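Local coordinates for histidine acid phosphatase (Bifidobacterium longum subsp. infantis, PDB 6RXD), which is a histidine acid phytase that probably removes phosphate groups from inositol polyphosphates and from 2,3-bisphosphoglycerate, at residues R114-N119 with G159-G164; L375-N380 with T394-H399; G455-P458 with R463-P466; V468-N473 with V477-E482. All coordinates share one frame; numbering follows the deposited sequence. Where two conformers were deposited one is given.

Overall arrangement
From the N terminus, contact 1 comes first, closing a largely helical excursion of 39 residues by joining helix 102-118 to the loop after helix 141-157. Contact 2 then ties helix 372-386 to strand 391-398, which follows it in the sequence. Contact 3 closes a four-residue turn at the outer end of the sheet, and its second segment runs almost directly into contact 4, the tight return from strand 467-472. The four loops follow one another in series, none nesting within or crossing another. Contacts 2 and 4 reach the same mixed sheet, their centres about 15 Å apart. Contact 1 meets contact 4 through packing of Arg118 against Leu471.

Contact 1. Residues R114-N119 with G159-G164; sequences RAYQRN and GGRLIG
The phenol oxygen of Tyr116 is held from two directions, by Arg161 across the contact and by Asp124 from helix 120-129. Arg161 NH2 donates to Tyr116 OH at 2.8 Å, and the bond is nearly straight, with 163° at the hydrogen. The oxygen lies at the edge of the guanidinium and almost in its plane, where an N-H of arginine naturally points. Ring and guanidinium are nevertheless steeply inclined, 66° apart, and the two side chains cross at about a right angle, meeting through their polar ends. Tyrosine suits this place because its hydroxyl can accept from the arginine while it also bonds OD1 of Asp124. Outside the two segments, that same oxygen of Asp124 forms a salt bridge with Arg161 NH1, closing a three-membered polar cluster in which the negative charge would offset that of the arginine. The tyrosine reaches across with CG opposite the backbone nitrogen (chi1 168°), while a bend at chi3 turns the arginine's end toward it. Arg161 itself is carried on a type I turn closed by Ile163 N to Gly160 O at 3.2 Å. Just before it, Gly159, with the positive phi that glycine readily accepts, ends helix 141-157 in a Schellman motif. Around the cluster, Tyr116 on helix 102-118 packs against Ala157 of helix 141-157 and Phe123 of helix 120-129, while Leu162 packs on Phe154 and on Ala127 of those two helices.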
loop_
_atom_site.group_PDB
_atom_site.type_symbol
_atom_site.label_atom_id
_atom_site.label_comp_id
_atom_site.label_asym_id
_atom_site.label_seq_id
_atom_site.Cartn_x
_atom_site.Cartn_y
_atom_site.Cartn_z
ATOM N N ARG A 114 8.456 13.961 9.965
ATOM C CA ARG A 114 8.307 13.387 11.297
ATOM C C ARG A 114 9.354 12.313 11.602
ATOM O O ARG A 114 9.665 12.058 12.766
ATOM C CB ARG A 114 6.884 12.841 11.495
ATOM C CG ARG A 114 5.815 13.923 11.382
ATOM C CD ARG A 114 4.422 13.391 11.695
ATOM N NE ARG A 114 3.988 12.392 10.714
ATOM C CZ ARG A 114 3.344 12.684 9.585
ATOM N NH1 ARG A 114 3.048 13.942 9.280
ATOM N NH2 ARG A 114 2.995 11.719 8.751
ATOM N N ALA A 115 9.903 11.687 10.565
ATOM C CA ALA A 115 10.999 10.747 10.774
ATOM C C ALA A 115 12.225 11.475 11.330
ATOM O O ALA A 115 12.883 10.986 12.256
ATOM C CB ALA A 115 11.342 9.991 9.484
ATOM N N TYR A 116 12.535 12.646 10.786
ATOM C CA TYR A 116 13.636 13.414 11.358
ATOM C C TYR A 116 13.300 13.847 12.780
ATOM O O TYR A 116 14.122 13.713 13.692
ATOM C CB TYR A 116 13.989 14.652 10.520
ATOM C CG TYR A 116 14.913 15.561 11.288
ATOM C CD1 TYR A 116 16.235 15.194 11.527
ATOM C CD2 TYR A 116 14.456 16.757 11.826
ATOM C CE1 TYR A 116 17.093 16.014 12.269
ATOM C CE2 TYR A 116 15.309 17.582 12.562
ATOM C CZ TYR A 116 16.617 17.201 12.775
ATOM O OH TYR A 116 17.451 18.011 13.506
ATOM N N GLN A 117 12.092 14.373 12.956
ATOM C CA GLN A 117 11.692 14.961 14.228
ATOM C C GLN A 117 11.721 13.952 15.371
ATOM O O GLN A 117 12.185 14.268 16.474
ATOM C CB GLN A 117 10.317 15.623 14.095
ATOM C CG GLN A 117 10.373 16.906 13.275
ATOM C CD GLN A 117 9.015 17.453 12.894
ATOM O OE1 GLN A 117 7.995 16.783 13.041
ATOM N NE2 GLN A 117 8.999 18.683 12.383
ATOM N N ARG A 118 11.258 12.735 15.101
ATOM C CA ARG A 118 11.234 11.696 16.127
ATOM C C ARG A 118 12.637 11.277 16.539
ATOM O O ARG A 118 12.872 10.890 17.688
ATOM C CB ARG A 118 10.447 10.469 15.658
ATOM C CG ARG A 118 10.197 9.462 16.778
ATOM C CD ARG A 118 9.305 8.328 16.304
ATOM N NE ARG A 118 10.047 7.306 15.561
ATOM C CZ ARG A 118 9.999 7.148 14.242
ATOM N NH1 ARG A 118 9.253 7.948 13.490
ATOM N NH2 ARG A 118 10.702 6.181 13.669
ATOM N N ASN A 119 13.569 11.348 15.595
ATOM C CA ASN A 119 14.933 10.930 15.860
ATOM C C ASN A 119 15.910 12.064 15.689
ATOM O O ASN A 119 17.004 11.874 15.168
ATOM C CB ASN A 119 15.340 9.748 14.982
ATOM C CG ASN A 119 14.916 8.423 15.575
ATOM O OD1 ASN A 119 15.371 8.036 16.655
ATOM N ND2 ASN A 119 14.045 7.725 14.877
ATOM N N GLY A 159 16.631 21.217 8.065
ATOM C CA GLY A 159 17.310 22.392 7.537
ATOM C C GLY A 159 18.496 22.075 6.645
ATOM O O GLY A 159 19.480 22.825 6.619
ATOM N N GLY A 160 18.406 20.964 5.918
ATOM C CA GLY A 160 19.434 20.575 4.967
ATOM C C GLY A 160 20.712 20.010 5.570
ATOM O O GLY A 160 21.664 19.716 4.843
ATOM N N ARG A 161 20.734 19.837 6.887
ATOM C CA ARG A 161 21.962 19.453 7.584
ATOM C C ARG A 161 22.377 17.993 7.384
ATOM O O ARG A 161 23.471 17.596 7.813
ATOM C CB ARG A 161 21.871 19.798 9.079
ATOM C CG ARG A 161 21.884 21.312 9.351
ATOM C CD ARG A 161 21.664 21.657 10.826
ATOM N NE ARG A 161 20.285 21.407 11.251
ATOM C CZ ARG A 161 19.905 20.372 11.991
ATOM N NH1 ARG A 161 20.803 19.492 12.414
ATOM N NH2 ARG A 161 18.627 20.220 12.315
ATOM N N LEU A 162 21.513 17.200 6.743
ATOM C CA LEU A 162 21.833 15.796 6.453
ATOM C C LEU A 162 22.003 15.516 4.959
ATOM O O LEU A 162 22.235 14.373 4.564
ATOM C CB LEU A 162 20.788 14.837 7.049
ATOM C CG LEU A 162 20.873 14.505 8.542
ATOM C CD1 LEU A 162 22.243 13.944 8.898
ATOM C CD2 LEU A 162 20.552 15.716 9.396
ATOM N N ILE A 163 21.916 16.556 4.134
ATOM C CA ILE A 163 22.081 16.399 2.692
ATOM C C ILE A 163 23.446 15.794 2.317
ATOM O O ILE A 163 23.540 14.964 1.411
ATOM C CB ILE A 163 21.859 17.747 1.975
ATOM C CG1 ILE A 163 20.368 18.104 1.981
ATOM C CG2 ILE A 163 22.402 17.716 0.550
ATOM C CD1 ILE A 163 20.085 19.531 1.527
ATOM N N GLY A 164 24.496 16.180 3.030
ATOM C CA GLY A 164 25.821 15.643 2.762
ATOM C C GLY A 164 26.040 14.278 3.393
ATOM O O GLY A 164 27.117 13.698 3.255
#

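Contact 2. Residues L375-N380 with T394-H399; sequences LDDFLN and TFRFAH
Arg396 brings its buried guanidinium to Asp377, and its NH2 donates to Asp377 OD2 at 3.0 Å in a salt bridge. The bond is close to straight, 170° at the hydrogen, and the oxygen sits in the guanidinium plane. Seen from the aspartate the approach is different: the nitrogen comes from above the carboxylate plane, and the two flat groups stand 89° apart. The next donor, Arg396 NE, gives its hydrogen to a water at 2.8 Å. That water in turn donates to Asp377 OD2 at 2.7 Å, so OD2 accepts two hydrogen bonds, one from the arginine and one from the water that NE holds. NH1 is satisfied from strand 34-44, by a salt bridge to Glu40 and a hydrogen bond to the carbonyl of Ser41. Two acids thus probably balance a positive charge that would be costly to bury alone. Hydrophobic groups cover both faces of the guanidinium: Thr394 CG2 lies over its centre, and on the opposite face Phe378 CD2 sits 3.7 Å above the plane, toward the rim. The phenyl ring is only 21° from parallel. An extended run from CG to NE lets the arginine span from strand to helix. This is helix-on-sheet packing in the alpha/beta fold of histidine phosphatases, on a strand that leads into the His-Ala-Glu sequence, beginning at His399, which MINPP enzymes carry in place of His-Asp.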
loop_
_atom_site.group_PDB
_atom_site.type_symbol
_atom_site.label_atom_id
_atom_site.label_comp_id
_atom_site.label_asym_id
_atom_site.label_seq_id
_atom_site.Cartn_x
_atom_site.Cartn_y
_atom_site.Cartn_z
ATOM N N LEU A 375 12.295 -8.860 6.088
ATOM C CA LEU A 375 12.473 -9.046 7.527
ATOM C C LEU A 375 13.939 -9.363 7.838
ATOM O O LEU A 375 14.501 -8.822 8.791
ATOM C CB LEU A 375 11.548 -10.146 8.055
ATOM C CG LEU A 375 11.677 -10.461 9.551
ATOM C CD1 LEU A 375 11.565 -9.188 10.393
ATOM C CD2 LEU A 375 10.597 -11.462 9.944
ATOM N N ASP A 376 14.564 -10.212 7.024
ATOM C CA ASP A 376 16.000 -10.463 7.163
ATOM C C ASP A 376 16.783 -9.155 7.100
ATOM O O ASP A 376 17.687 -8.930 7.902
ATOM C CB ASP A 376 16.524 -11.397 6.059
ATOM C CG ASP A 376 16.105 -12.846 6.252
ATOM O OD1 ASP A 376 15.608 -13.204 7.342
ATOM O OD2 ASP A 376 16.299 -13.635 5.298
ATOM N N ASP A 377 16.450 -8.289 6.151
ATOM C CA ASP A 377 17.207 -7.050 5.997
ATOM C C ASP A 377 16.926 -6.055 7.122
ATOM O O ASP A 377 17.807 -5.271 7.496
ATOM C CB ASP A 377 16.924 -6.378 4.650
ATOM C CG ASP A 377 18.044 -5.451 4.232
ATOM O OD1 ASP A 377 19.189 -5.937 4.115
ATOM O OD2 ASP A 377 17.799 -4.237 4.052
ATOM N N PHE A 378 15.707 -6.083 7.652
ATOM C CA PHE A 378 15.366 -5.230 8.798
ATOM C C PHE A 378 16.300 -5.549 9.959
ATOM O O PHE A 378 16.751 -4.654 10.674
ATOM C CB PHE A 378 13.896 -5.398 9.217
ATOM C CG PHE A 378 13.001 -4.262 8.783
ATOM C CD1 PHE A 378 12.399 -3.433 9.731
ATOM C CD2 PHE A 378 12.771 -4.014 7.437
ATOM C CE1 PHE A 378 11.570 -2.381 9.347
ATOM C CE2 PHE A 378 11.938 -2.959 7.035
ATOM C CZ PHE A 378 11.342 -2.145 7.995
ATOM N N LEU A 379 16.618 -6.825 10.133
ATOM C CA LEU A 379 17.495 -7.229 11.229
ATOM C C LEU A 379 18.959 -7.046 10.848
ATOM O O LEU A 379 19.773 -6.588 11.655
ATOM C CB LEU A 379 17.212 -8.681 11.627
ATOM C CG LEU A 379 15.818 -8.875 12.237
ATOM C CD1 LEU A 379 15.412 -10.344 12.227
ATOM C CD2 LEU A 379 15.744 -8.305 13.657
ATOM N N ASN A 380 19.294 -7.394 9.608
ATOM C CA ASN A 380 20.687 -7.331 9.161
ATOM C C ASN A 380 21.264 -5.920 9.150
ATOM O O ASN A 380 22.449 -5.732 9.420
ATOM C CB ASN A 380 20.846 -7.960 7.775
ATOM C CG ASN A 380 20.792 -9.475 7.805
ATOM O OD1 ASN A 380 20.996 -10.093 8.848
ATOM N ND2 ASN A 380 20.518 -10.084 6.651
ATOM N N THR A 394 18.003 3.432 7.296
ATOM C CA THR A 394 17.685 2.899 5.985
ATOM C C THR A 394 16.211 3.168 5.762
ATOM O O THR A 394 15.374 2.652 6.505
ATOM C CB THR A 394 17.970 1.389 5.910
ATOM O OG1 THR A 394 19.332 1.143 6.298
ATOM C CG2 THR A 394 17.758 0.877 4.493
ATOM N N PHE A 395 15.902 4.009 4.772
ATOM C CA PHE A 395 14.519 4.363 4.447
ATOM C C PHE A 395 14.147 3.719 3.111
ATOM O O PHE A 395 14.749 4.025 2.076
ATOM C CB PHE A 395 14.354 5.886 4.350
ATOM C CG PHE A 395 14.636 6.626 5.639
ATOM C CD1 PHE A 395 14.034 6.242 6.829
ATOM C CD2 PHE A 395 15.500 7.710 5.649
ATOM C CE1 PHE A 395 14.289 6.939 8.016
ATOM C CE2 PHE A 395 15.765 8.409 6.824
ATOM C CZ PHE A 395 15.155 8.025 8.011
ATOM N N ARG A 396 13.163 2.819 3.139
ATOM C CA ARG A 396 12.813 2.003 1.972
ATOM C C ARG A 396 11.410 2.329 1.487
ATOM O O ARG A 396 10.519 2.596 2.301
ATOM C CB ARG A 396 12.835 0.511 2.331
ATOM C CG ARG A 396 14.131 -0.021 2.933
ATOM C CD ARG A 396 13.862 -1.391 3.513
ATOM N NE ARG A 396 15.027 -2.001 4.166
ATOM C CZ ARG A 396 15.341 -1.833 5.446
ATOM N NH1 ARG A 396 14.592 -1.060 6.222
ATOM N NH2 ARG A 396 16.410 -2.443 5.951
ATOM N N PHE A 397 11.221 2.270 0.167
ATOM C CA PHE A 397 9.956 2.649 -0.467
ATOM C C PHE A 397 9.522 1.595 -1.463
ATOM O O PHE A 397 10.298 1.190 -2.323
ATOM C CB PHE A 397 10.097 4.025 -1.129
ATOM C CG PHE A 397 10.446 5.089 -0.144
ATOM C CD1 PHE A 397 9.450 5.814 0.488
ATOM C CD2 PHE A 397 11.773 5.279 0.247
ATOM C CE1 PHE A 397 9.759 6.754 1.450
ATOM C CE2 PHE A 397 12.096 6.215 1.212
ATOM C CZ PHE A 397 11.095 6.952 1.819
ATOM N N ALA A 398 8.284 1.128 -1.322
ATOM C CA ALA A 398 7.843 -0.047 -2.056
ATOM C C ALA A 398 6.333 -0.042 -2.279
ATOM O O ALA A 398 5.762 0.987 -2.625
ATOM C CB ALA A 398 8.302 -1.329 -1.330
ATOM N N HIS A 399 5.687 -1.182 -2.057
ATOM C CA HIS A 399 4.340 -1.418 -2.588
ATOM C C HIS A 399 3.399 -2.130 -1.635
ATOM O O HIS A 399 3.823 -2.695 -0.626
ATOM C CB HIS A 399 4.470 -2.251 -3.868
ATOM C CG HIS A 399 5.464 -1.688 -4.824
ATOM N ND1 HIS A 399 5.112 -0.809 -5.823
ATOM C CD2 HIS A 399 6.811 -1.825 -4.891
ATOM C CE1 HIS A 399 6.202 -0.435 -6.476
ATOM N NE2 HIS A 399 7.243 -1.037 -5.930
HETATM O O HOH W 1 16.287 -3.313 2.032
#

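Contact 3. Residues G455-P458 with R463-P466; sequences GEDP and RYTP
Tyr464 lays one face of its ring against Asp457, making a CH-pi contact. Asp457 CB stands 4.0 Å from the centroid of the Tyr464 ring and 21° off its normal, displaced toward the hydroxyl-bearing side. With CG turned opposite the backbone nitrogen (chi1 -176°), the carboxylate of Asp457 follows the ring surface, only 12° from parallel to it, and its CG lies 3.7 Å from Tyr464 CE1. An aromatic residue suits the place because its broad face covers backbone and side chain together. Further van der Waals contacts extend this packing: Asp457 CA approaches Tyr464 CZ at 3.6 Å, while Pro458 CD reaches Tyr464 OH at the same separation. Among the polar contacts is a CA-H...O interaction, well aligned, from Arg463 CA to Gly455 O at 3.5 Å. Asp457 OD1 bonds the amide of Ala459, forming an Asx turn at the start of the bend. Gly455 has a positive phi at which a side chain would press on the preceding carbonyl. The long arm of Arg463 leads away to the carbonyl of Val386. In the fold this is a small, loosely paired hairpin in the connection from strand 445-453 to strand 467-472, with Tyr464 resting on Arg453 and Pro466 on Val450 of the first of them.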
loop_
_atom_site.group_PDB
_atom_site.type_symbol
_atom_site.label_atom_id
_atom_site.label_comp_id
_atom_site.label_asym_id
_atom_site.label_seq_id
_atom_site.Cartn_x
_atom_site.Cartn_y
_atom_site.Cartn_z
ATOM N N GLY A 455 29.002 1.029 26.607
ATOM C CA GLY A 455 29.954 0.389 27.493
ATOM C C GLY A 455 29.804 -1.114 27.614
ATOM O O GLY A 455 28.972 -1.739 26.950
ATOM N N GLU A 456 30.630 -1.699 28.466
ATOM C CA GLU A 456 30.564 -3.128 28.728
ATOM C C GLU A 456 29.822 -3.374 30.028
ATOM O O GLU A 456 30.074 -2.699 31.030
ATOM C CB GLU A 456 31.970 -3.719 28.814
ATOM C CG GLU A 456 32.756 -3.638 27.516
ATOM C CD GLU A 456 34.196 -4.085 27.682
ATOM O OE1 GLU A 456 34.692 -4.105 28.830
ATOM O OE2 GLU A 456 34.830 -4.419 26.657
ATOM N N ASP A 457 28.897 -4.329 30.005
ATOM C CA ASP A 457 28.208 -4.732 31.221
ATOM C C ASP A 457 29.249 -5.363 32.139
ATOM O O ASP A 457 29.865 -6.364 31.770
ATOM C CB ASP A 457 27.115 -5.753 30.887
ATOM C CG ASP A 457 26.281 -6.154 32.101
ATOM O OD1 ASP A 457 26.699 -5.889 33.251
ATOM O OD2 ASP A 457 25.198 -6.748 31.900
ATOM N N PRO A 458 29.444 -4.786 33.341
ATOM C CA PRO A 458 30.456 -5.276 34.291
ATOM C C PRO A 458 30.258 -6.747 34.652
ATOM O O PRO A 458 31.210 -7.419 35.056
ATOM C CB PRO A 458 30.227 -4.406 35.533
ATOM C CG PRO A 458 29.559 -3.173 35.030
ATOM C CD PRO A 458 28.719 -3.612 33.859
ATOM N N ARG A 463 29.181 -5.914 25.539
ATOM C CA ARG A 463 28.279 -4.789 25.316
ATOM C C ARG A 463 26.831 -5.158 25.638
ATOM O O ARG A 463 26.439 -6.330 25.540
ATOM C CB ARG A 463 28.409 -4.297 23.876
ATOM C CG ARG A 463 29.759 -3.667 23.591
ATOM C CD ARG A 463 30.015 -3.598 22.100
ATOM N NE ARG A 463 29.005 -2.801 21.416
ATOM C CZ ARG A 463 28.905 -2.710 20.097
ATOM N NH1 ARG A 463 29.767 -3.362 19.328
ATOM N NH2 ARG A 463 27.954 -1.966 19.549
ATOM N N TYR A 464 26.055 -4.163 26.058
ATOM C CA TYR A 464 24.636 -4.361 26.350
ATOM C C TYR A 464 23.869 -4.605 25.051
ATOM O O TYR A 464 24.155 -3.989 24.030
ATOM C CB TYR A 464 24.055 -3.123 27.037
ATOM C CG TYR A 464 24.549 -2.876 28.448
ATOM C CD1 TYR A 464 23.918 -3.467 29.534
ATOM C CD2 TYR A 464 25.624 -2.018 28.694
ATOM C CE1 TYR A 464 24.352 -3.232 30.830
ATOM C CE2 TYR A 464 26.065 -1.775 29.987
ATOM C CZ TYR A 464 25.424 -2.385 31.044
ATOM O OH TYR A 464 25.867 -2.144 32.326
ATOM N N THR A 465 22.882 -5.493 25.096
ATOM C CA THR A 465 22.077 -5.790 23.919
ATOM C C THR A 465 21.266 -4.562 23.511
ATOM O O THR A 465 20.624 -3.941 24.355
ATOM C CB THR A 465 21.115 -6.936 24.246
ATOM O OG1 THR A 465 21.880 -8.085 24.647
ATOM C CG2 THR A 465 20.240 -7.284 23.050
ATOM N N PRO A 466 21.274 -4.217 22.211
ATOM C CA PRO A 466 20.469 -3.090 21.712
ATOM C C PRO A 466 18.979 -3.378 21.858
ATOM O O PRO A 466 18.584 -4.538 21.961
ATOM C CB PRO A 466 20.818 -3.035 20.216
ATOM C CG PRO A 466 22.127 -3.788 20.088
ATOM C CD PRO A 466 22.079 -4.846 21.143
HETATM O O HOH W 2 27.226 -1.461 25.258
#

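Contact 4. Residues V468-N473 with V477-E482; sequences VRMLYN and VPFRSE
Met470 places its methyl group over the face of Phe479 in a Met-aromatic contact, just beyond the beta hairpin formed by strands 467-472 and 475-477. Met470 CE lies 3.6 Å from the centroid of the Phe479 ring and 15° off its normal, with SD higher above the same ring. The bend at chi3 (51°) folds that methyl back over the phenyl; a flexible thioether suits such a surface. Met470 CG also meets Val477 CG2 at 3.9 Å, and Tyr472 CB touches the same branch, so one arm of the valine packs against both strand side chains. Val468 CG1 adds a looser contact at Phe479 CZ.

In the next shell Trp448 and Tyr493 meet Phe479 edge-to-face, and Leu498 of helix 495-501 packs on both Phe479 and Val468. Behind the side chains the backbones are joined by one direct bond and one water. Val477 N donates to Met470 O at 3.2 Å; where the hairpin pulls apart, the water accepts from Met470 N and donates to Val477 O, its oxygen 2.8 Å from each.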
loop_
_atom_site.group_PDB
_atom_site.type_symbol
_atom_site.label_atom_id
_atom_site.label_comp_id
_atom_site.label_asym_id
_atom_site.label_seq_id
_atom_site.Cartn_x
_atom_site.Cartn_y
_atom_site.Cartn_z
ATOM N N VAL A 468 14.759 -2.289 20.645
ATOM C CA VAL A 468 14.057 -1.876 19.443
ATOM C C VAL A 468 12.595 -1.594 19.752
ATOM O O VAL A 468 11.981 -2.309 20.546
ATOM C CB VAL A 468 14.117 -3.013 18.386
ATOM C CG1 VAL A 468 13.465 -2.596 17.058
ATOM C CG2 VAL A 468 15.571 -3.479 18.134
ATOM N N ARG A 469 12.031 -0.582 19.095
ATOM C CA ARG A 469 10.627 -0.206 19.269
ATOM C C ARG A 469 10.017 0.003 17.886
ATOM O O ARG A 469 10.673 0.556 17.013
ATOM C CB ARG A 469 10.562 1.098 20.085
ATOM C CG ARG A 469 9.191 1.723 20.258
ATOM C CD ARG A 469 8.864 2.761 19.164
ATOM N NE ARG A 469 9.765 3.919 19.107
ATOM C CZ ARG A 469 9.795 4.903 20.008
ATOM N NH1 ARG A 469 9.008 4.853 21.070
ATOM N NH2 ARG A 469 10.630 5.926 19.860
ATOM N N MET A 470 8.771 -0.433 17.688
ATOM C CA MET A 470 8.116 -0.332 16.376
ATOM C C MET A 470 6.949 0.658 16.334
ATOM O O MET A 470 6.174 0.765 17.299
ATOM C CB MET A 470 7.615 -1.717 15.923
ATOM C CG MET A 470 6.681 -1.688 14.691
ATOM S SD MET A 470 6.522 -3.302 13.897
ATOM C CE MET A 470 6.117 -4.337 15.323
ATOM N N LEU A 471 6.851 1.384 15.215
ATOM C CA LEU A 471 5.659 2.158 14.844
ATOM C C LEU A 471 5.078 1.563 13.569
ATOM O O LEU A 471 5.820 1.236 12.651
ATOM C CB LEU A 471 6.012 3.629 14.576
ATOM C CG LEU A 471 6.755 4.492 15.599
ATOM C CD1 LEU A 471 6.635 5.975 15.211
ATOM C CD2 LEU A 471 6.279 4.279 17.005
ATOM N N TYR A 472 3.753 1.422 13.507
ATOM C CA TYR A 472 3.065 0.900 12.329
ATOM C C TYR A 472 2.055 1.973 11.947
ATOM O O TYR A 472 1.169 2.320 12.747
ATOM C CB TYR A 472 2.344 -0.394 12.702
ATOM C CG TYR A 472 1.608 -1.119 11.587
ATOM C CD1 TYR A 472 1.957 -0.971 10.246
ATOM C CD2 TYR A 472 0.550 -1.960 11.896
ATOM C CE1 TYR A 472 1.262 -1.666 9.238
ATOM C CE2 TYR A 472 -0.147 -2.649 10.918
ATOM C CZ TYR A 472 0.210 -2.506 9.596
ATOM O OH TYR A 472 -0.486 -3.225 8.651
ATOM N N ASN A 473 2.219 2.537 10.756
ATOM C CA ASN A 473 1.452 3.704 10.340
ATOM C C ASN A 473 1.512 4.815 11.394
ATOM O O ASN A 473 0.530 5.523 11.657
ATOM C CB ASN A 473 0.018 3.288 9.976
ATOM C CG ASN A 473 -0.011 2.214 8.895
ATOM O OD1 ASN A 473 0.862 2.187 8.034
ATOM N ND2 ASN A 473 -1.010 1.328 8.933
ATOM N N VAL A 477 3.287 0.381 18.509
ATOM C CA VAL A 477 2.642 -0.900 18.751
ATOM C C VAL A 477 3.643 -1.871 19.353
ATOM O O VAL A 477 4.848 -1.748 19.130
ATOM C CB VAL A 477 2.058 -1.505 17.447
ATOM C CG1 VAL A 477 0.904 -0.654 16.927
ATOM C CG2 VAL A 477 3.147 -1.670 16.386
ATOM N N PRO A 478 3.143 -2.837 20.129
ATOM C CA PRO A 478 4.003 -3.936 20.564
ATOM C C PRO A 478 4.372 -4.797 19.372
ATOM O O PRO A 478 3.674 -4.792 18.354
ATOM C CB PRO A 478 3.104 -4.734 21.516
ATOM C CG PRO A 478 1.692 -4.394 21.101
ATOM C CD PRO A 478 1.764 -2.954 20.642
ATOM N N PHE A 479 5.469 -5.528 19.489
ATOM C CA PHE A 479 5.719 -6.621 18.566
ATOM C C PHE A 479 4.732 -7.741 18.877
ATOM O O PHE A 479 3.959 -7.643 19.843
ATOM C CB PHE A 479 7.176 -7.081 18.670
ATOM C CG PHE A 479 8.140 -6.223 17.867
ATOM C CD1 PHE A 479 8.490 -6.580 16.572
ATOM C CD2 PHE A 479 8.678 -5.059 18.407
ATOM C CE1 PHE A 479 9.371 -5.802 15.835
ATOM C CE2 PHE A 479 9.559 -4.275 17.671
ATOM C CZ PHE A 479 9.899 -4.650 16.376
ATOM N N ARG A 480 4.720 -8.783 18.050
ATOM C CA ARG A 480 3.732 -9.858 18.172
ATOM C C ARG A 480 3.777 -10.499 19.550
ATOM O O ARG A 480 4.816 -10.489 20.212
ATOM C CB ARG A 480 3.951 -10.913 17.080
ATOM C CG ARG A 480 5.360 -11.456 17.040
ATOM C CD ARG A 480 5.541 -12.448 15.880
ATOM N NE ARG A 480 4.495 -13.469 15.906
ATOM C CZ ARG A 480 3.867 -13.957 14.838
ATOM N NH1 ARG A 480 4.170 -13.545 13.608
ATOM N NH2 ARG A 480 2.925 -14.883 15.001
ATOM N N SER A 481 2.643 -11.049 19.981
ATOM C CA SER A 481 2.440 -11.441 21.378
ATOM C C SER A 481 3.441 -12.459 21.921
ATOM O O SER A 481 3.651 -12.536 23.131
ATOM C CB SER A 481 1.016 -11.969 21.566
ATOM O OG SER A 481 0.862 -13.191 20.876
ATOM N N GLU A 482 4.068 -13.237 21.047
ATOM C CA GLU A 482 5.070 -14.186 21.522
ATOM C C GLU A 482 6.316 -13.475 22.056
ATOM O O GLU A 482 7.051 -14.021 22.892
ATOM C CB GLU A 482 5.447 -15.162 20.404
ATOM C CG GLU A 482 4.295 -16.014 19.894
ATOM C CD GLU A 482 3.654 -15.445 18.636
ATOM O OE1 GLU A 482 3.664 -14.204 18.448
ATOM O OE2 GLU A 482 3.151 -16.243 17.819
HETATM O O HOH W 3 7.555 -1.958 19.633
#